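Glycoside hydrolase family 81 (Clostridium thermocellum, PDB 6FOP) probably hydrolyses internal beta-1,3-linkages of glucans such as laminarin, contributing to polysaccharide breakdown by the bacterial cellulosome. Local coordinates at residues 600-603 against 604-608; 633-636 against 637-640. All coordinates share one frame; numbering follows the deposited sequence.

Contact 1. Residues 600-603 against 604-608; sequences EEML and RECGT. With NI (nickel (II) ion), chain B.
Glu601 and Glu605, one turn apart near the C-terminal end of helix 592-606, hold a nickel ion between their carboxylates. Glu601 binds it through OE2 (2.0 Å to NI) and Glu605 through OE1 (1.9 Å to NI); His562 and His574 supply the other two protein ligands. The carboxylate planes are turned 49° against each other. The CG of Glu601 lies anti to the backbone N (chi1 166°), whereas that of Glu605 lies anti to the carbonyl carbon (chi1 -65°), and both chains then run extended, which lets them converge on one ion from successive turns. Their negative charges are close, with Glu601 OE2 3.1 Å from Glu605 OE2, a proximity that the metal probably offsets. Each second oxygen is also satisfied: Asn550 N donates to Glu601 OE1, and His549 ND1 is hydrogen-bonded to Glu605 OE2, fixing how the carboxylates are rotated.

Behind the metal, the backbone bonds are regular. Glu600 O accepts from Arg604 N (3.0 Å), Glu601 O from Glu605 N (2.9 Å) and Met602 O from Cys606 N (2.9 Å). The Arg604 side chain bends at chi3 and folds back along the helix, laying one guanidinium face over Glu600 O and Glu601 CA, offset toward the rim of the group. Glu600 turns its carboxylate to Lys596 in a salt bridge. On another side of the helix Met602 SD rests 3.9 Å from Cys606 SG, beside helix 570-575.

At the helix end Leu603 O accepts from Thr608 N (3.2 Å), while Gly607 N gives a weak bond to Arg604 O. Thr608 OG1 is satisfied by Gln610 O. Gly607, with positive phi, is the C-prime residue of a Schellman motif, which closes the helix just after its i, i+4 pair of metal-binding glutamates.

Contact 2. Residues 633-636 against 637-640; sequences MWNE and SIVP. With MG (magnesium ion), chain Z.
Beyond helix 627-633 the chain leaves helical geometry at Trp634 and reverses in a type I beta turn from Asn635 to Ile638, closed by a long, weak bond from Ile638 N to Asn635 O (3.4 Å). A water reinforces the turn, donating to both Asn635 O and Ile638 O and so bridging its two ends.

Ser637 OG makes a short bond to Asn635 OD1 (2.6 Å), the hydroxyl approaching 18° off the carbonyl plane. The same oxygen also takes a weak, bent bond from Ser637 N (2.8 Å, N-H...O angle 130°), so hydroxyl and amide of one residue both grip it. Asn635 can reach forward in this way because its CG sits between the backbone N and the carbonyl carbon (chi1 61°), and Ser637 OG occupies the corresponding position. The OD1-to-N bond, spanning two residues, makes an Asx turn laid over the beta turn, a compact reversal in the connection between helices 627-633 and 646-659.

Ile638 runs its CG1 branch back past the turn; its CD1 passes 3.6 Å from Asn635 O and makes the apolar contact with Trp634 CD1 at 4.0 Å, approaching the indole obliquely. The Trp634 ring itself is buried: it stacks with Tyr650 and packs on Thr649 and Ile653 of helix 646-659. Glu636 N lies 3.9 Å above one indole face, offset toward its rim. The carboxylate of Glu636 extends out of the turn to a salt bridge with Arg322 and a hydrogen bond with Tyr323, while its carbonyl is bonded by Lys646. Trp634 O binds a magnesium ion (2.3 Å to MG), whose coordination includes Lys631 O and a water 2.4 Å from MG.

In the fold
Contacts 1 and 2 follow each other along the chain, with helix 615-622 and most of helix 627-633 between them, and both fall in the family 81 C-terminal region, whose clan is that of the six-hairpin glycosidases. Their centres are about 19 Å apart and their nearest atoms about 7 Å, without touching. Each lies just where a helix ends, and each carries metal ligands in a different manner: residues 600-608 use two carboxylates for nickel, residues 633-640 a backbone carbonyl for magnesium. Helix 615-622 borders contact 2 through Ile638 and Pro640. The contact centres lie about 28 Å and 32 Å from that of the chain, contact 1 partly buried and contact 2 at the surface.

Contact 1. Residues 600-603 against 604-608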
loop_
_atom_site.group_PDB
_atom_site.type_symbol
_atom_site.label_atom_id
_atom_site.label_comp_id
_atom_site.label_asym_id
_atom_site.label_seq_id
_atom_site.Cartn_x
_atom_site.Cartn_y
_atom_site.Cartn_z
ATOM N N GLU A 600 -8.863 23.656 6.897
ATOM C CA GLU A 600 -8.625 25.089 6.681
ATOM C C GLU A 600 -7.686 25.345 5.498
ATOM O O GLU A 600 -7.894 26.300 4.757
ATOM C CB GLU A 600 -8.143 25.776 7.956
ATOM C CG GLU A 600 -9.206 25.862 9.062
ATOM C CD GLU A 600 -10.424 26.737 8.729
ATOM O OE1 GLU A 600 -10.286 27.735 7.999
ATOM O OE2 GLU A 600 -11.543 26.415 9.199
ATOM N N GLU A 601 -6.697 24.457 5.290
ATOM C CA GLU A 601 -5.869 24.597 4.088
ATOM C C GLU A 601 -6.737 24.443 2.834
ATOM O O GLU A 601 -6.620 25.193 1.870
ATOM C CB GLU A 601 -4.767 23.538 4.042
ATOM C CG GLU A 601 -4.098 23.434 2.676
ATOM C CD GLU A 601 -2.969 22.429 2.563
ATOM O OE1 GLU A 601 -1.965 22.598 3.260
ATOM O OE2 GLU A 601 -3.093 21.475 1.760
ATOM N N MET A 602 -7.579 23.413 2.839
ATOM C CA MET A 602 -8.486 23.150 1.719
ATOM C C MET A 602 -9.359 24.379 1.392
ATOM O O MET A 602 -9.475 24.770 0.223
ATOM C CB MET A 602 -9.324 21.885 2.041
ATOM C CG MET A 602 -10.387 21.512 1.019
ATOM S SD MET A 602 -11.934 22.430 1.156
ATOM C CE MET A 602 -12.427 21.963 2.810
ATOM N N LEU A 603 -9.909 25.021 2.417
ATOM C CA LEU A 603 -10.717 26.226 2.215
ATOM C C LEU A 603 -9.900 27.359 1.588
ATOM O O LEU A 603 -10.362 28.029 0.642
ATOM C CB LEU A 603 -11.323 26.701 3.535
ATOM C CG LEU A 603 -12.373 25.826 4.207
ATOM C CD1 LEU A 603 -12.875 26.550 5.441
ATOM C CD2 LEU A 603 -13.521 25.521 3.254
ATOM N N ARG A 604 -8.704 27.588 2.141
ATOM C CA ARG A 604 -7.829 28.629 1.610
ATOM C C ARG A 604 -7.513 28.395 0.135
ATOM O O ARG A 604 -7.528 29.300 -0.683
ATOM C CB ARG A 604 -6.535 28.711 2.407
ATOM C CG ARG A 604 -6.664 29.349 3.769
ATOM C CD ARG A 604 -5.293 29.771 4.285
ATOM N NE ARG A 604 -4.384 28.630 4.409
ATOM C CZ ARG A 604 -4.357 27.765 5.430
ATOM N NH1 ARG A 604 -5.196 27.878 6.453
ATOM N NH2 ARG A 604 -3.474 26.778 5.427
ATOM N N GLU A 605 -7.222 27.139 -0.191
ATOM C CA GLU A 605 -6.886 26.770 -1.558
ATOM C C GLU A 605 -8.071 26.891 -2.504
ATOM O O GLU A 605 -7.896 27.216 -3.676
ATOM C CB GLU A 605 -6.277 25.368 -1.595
ATOM C CG GLU A 605 -4.947 25.314 -0.862
ATOM C CD GLU A 605 -4.440 23.925 -0.548
ATOM O OE1 GLU A 605 -5.223 22.941 -0.437
ATOM O OE2 GLU A 605 -3.224 23.818 -0.301
ATOM N N CYS A 606 -9.281 26.597 -2.009
ATOM C CA CYS A 606 -10.485 26.790 -2.811
ATOM C C CYS A 606 -10.884 28.266 -2.949
ATOM O O CYS A 606 -11.638 28.608 -3.845
ATOM C CB CYS A 606 -11.678 26.012 -2.229
ATOM S SG CYS A 606 -11.514 24.228 -2.320
ATOM N N GLY A 607 -10.386 29.112 -2.054
ATOM C CA GLY A 607 -10.783 30.519 -1.973
ATOM C C GLY A 607 -12.185 30.721 -1.467
ATOM O O GLY A 607 -12.824 31.690 -1.833
ATOM N N THR A 608 -12.643 29.808 -0.607
ATOM C CA THR A 608 -14.026 29.820 -0.128
ATOM C C THR A 608 -14.059 29.654 1.388
ATOM O O THR A 608 -13.081 29.233 1.993
ATOM C CB THR A 608 -14.852 28.690 -0.779
ATOM O OG1 THR A 608 -14.216 27.430 -0.526
ATOM C CG2 THR A 608 -14.976 28.895 -2.255
HETATM NI NI NI B . -4.394 21.315 0.252
#

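Contact 2. Residues 633-636 against 637-640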
loop_
_atom_site.group_PDB
_atom_site.type_symbol
_atom_site.label_atom_id
_atom_site.label_comp_id
_atom_site.label_asym_id
_atom_site.label_seq_id
_atom_site.Cartn_x
_atom_site.Cartn_y
_atom_site.Cartn_z
ATOM N N MET A 633 -23.505 22.750 9.305
ATOM C CA MET A 633 -23.203 23.036 7.901
ATOM C C MET A 633 -23.861 22.045 6.954
ATOM O O MET A 633 -24.168 22.378 5.809
ATOM C CB MET A 633 -21.700 23.083 7.646
ATOM C CG MET A 633 -20.997 24.197 8.396
ATOM S SD MET A 633 -19.260 24.369 7.987
ATOM C CE MET A 633 -18.553 22.901 8.726
ATOM N N TRP A 634 -24.037 20.806 7.405
ATOM C CA TRP A 634 -24.685 19.840 6.566
ATOM C C TRP A 634 -26.128 20.279 6.283
ATOM O O TRP A 634 -26.803 20.868 7.125
ATOM C CB TRP A 634 -24.672 18.458 7.239
ATOM C CG TRP A 634 -25.232 17.380 6.342
ATOM C CD1 TRP A 634 -24.554 16.658 5.431
ATOM C CD2 TRP A 634 -26.597 16.950 6.248
ATOM N NE1 TRP A 634 -25.393 15.786 4.765
ATOM C CE2 TRP A 634 -26.665 15.979 5.225
ATOM C CE3 TRP A 634 -27.782 17.351 6.864
ATOM C CZ2 TRP A 634 -27.848 15.326 4.890
ATOM C CZ3 TRP A 634 -28.963 16.693 6.516
ATOM C CH2 TRP A 634 -28.989 15.729 5.528
ATOM N N ASN A 635 -26.608 19.948 5.087
ATOM C CA ASN A 635 -28.030 20.079 4.794
ATOM C C ASN A 635 -28.424 19.185 3.638
ATOM O O ASN A 635 -27.562 18.584 2.971
ATOM C CB ASN A 635 -28.360 21.533 4.462
ATOM C CG ASN A 635 -27.600 22.017 3.247
ATOM O OD1 ASN A 635 -27.891 21.597 2.133
ATOM N ND2 ASN A 635 -26.661 22.927 3.451
ATOM N N GLU A 636 -29.726 19.041 3.439
ATOM C CA GLU A 636 -30.264 18.185 2.395
ATOM C C GLU A 636 -30.089 18.662 0.993
ATOM O O GLU A 636 -30.430 17.902 0.079
ATOM C CB GLU A 636 -31.779 18.071 2.562
ATOM C CG GLU A 636 -32.118 17.216 3.720
ATOM C CD GLU A 636 -33.577 16.771 3.730
ATOM O OE1 GLU A 636 -34.155 16.379 2.667
ATOM O OE2 GLU A 636 -34.081 16.688 4.856
ATOM N N SER A 637 -29.671 19.910 0.781
ATOM C CA SER A 637 -29.391 20.398 -0.590
ATOM C C SER A 637 -28.133 19.795 -1.162
ATOM O O SER A 637 -27.945 19.827 -2.367
ATOM C CB SER A 637 -29.210 21.939 -0.658
ATOM O OG SER A 637 -27.840 22.372 -0.376
ATOM N N ILE A 638 -27.254 19.293 -0.309
ATOM C CA ILE A 638 -26.013 18.711 -0.802
ATOM C C ILE A 638 -26.313 17.491 -1.639
ATOM O O ILE A 638 -27.006 16.590 -1.180
ATOM C CB ILE A 638 -25.076 18.338 0.369
ATOM C CG1 ILE A 638 -24.672 19.587 1.150
ATOM C CG2 ILE A 638 -23.838 17.623 -0.139
ATOM C CD1 ILE A 638 -24.031 19.294 2.478
ATOM N N VAL A 639 -25.842 17.469 -2.874
ATOM C CA VAL A 639 -26.004 16.291 -3.714
ATOM C C VAL A 639 -24.859 15.336 -3.347
ATOM O O VAL A 639 -23.701 15.713 -3.470
ATOM C CB VAL A 639 -25.934 16.664 -5.206
ATOM C CG1 VAL A 639 -26.023 15.417 -6.071
ATOM C CG2 VAL A 639 -27.077 17.623 -5.549
ATOM N N PRO A 640 -25.161 14.133 -2.848
ATOM C CA PRO A 640 -24.093 13.234 -2.404
ATOM C C PRO A 640 -23.052 12.949 -3.459
ATOM O O PRO A 640 -23.390 12.798 -4.639
ATOM C CB PRO A 640 -24.845 11.943 -2.038
ATOM C CG PRO A 640 -26.196 12.435 -1.620
ATOM C CD PRO A 640 -26.491 13.550 -2.578
HETATM MG MG MG Z . -27.629 21.136 9.260
HETATM O O HOH W 1 -27.474 16.049 1.520
HETATM O O HOH W 2 -28.994 19.284 9.853
#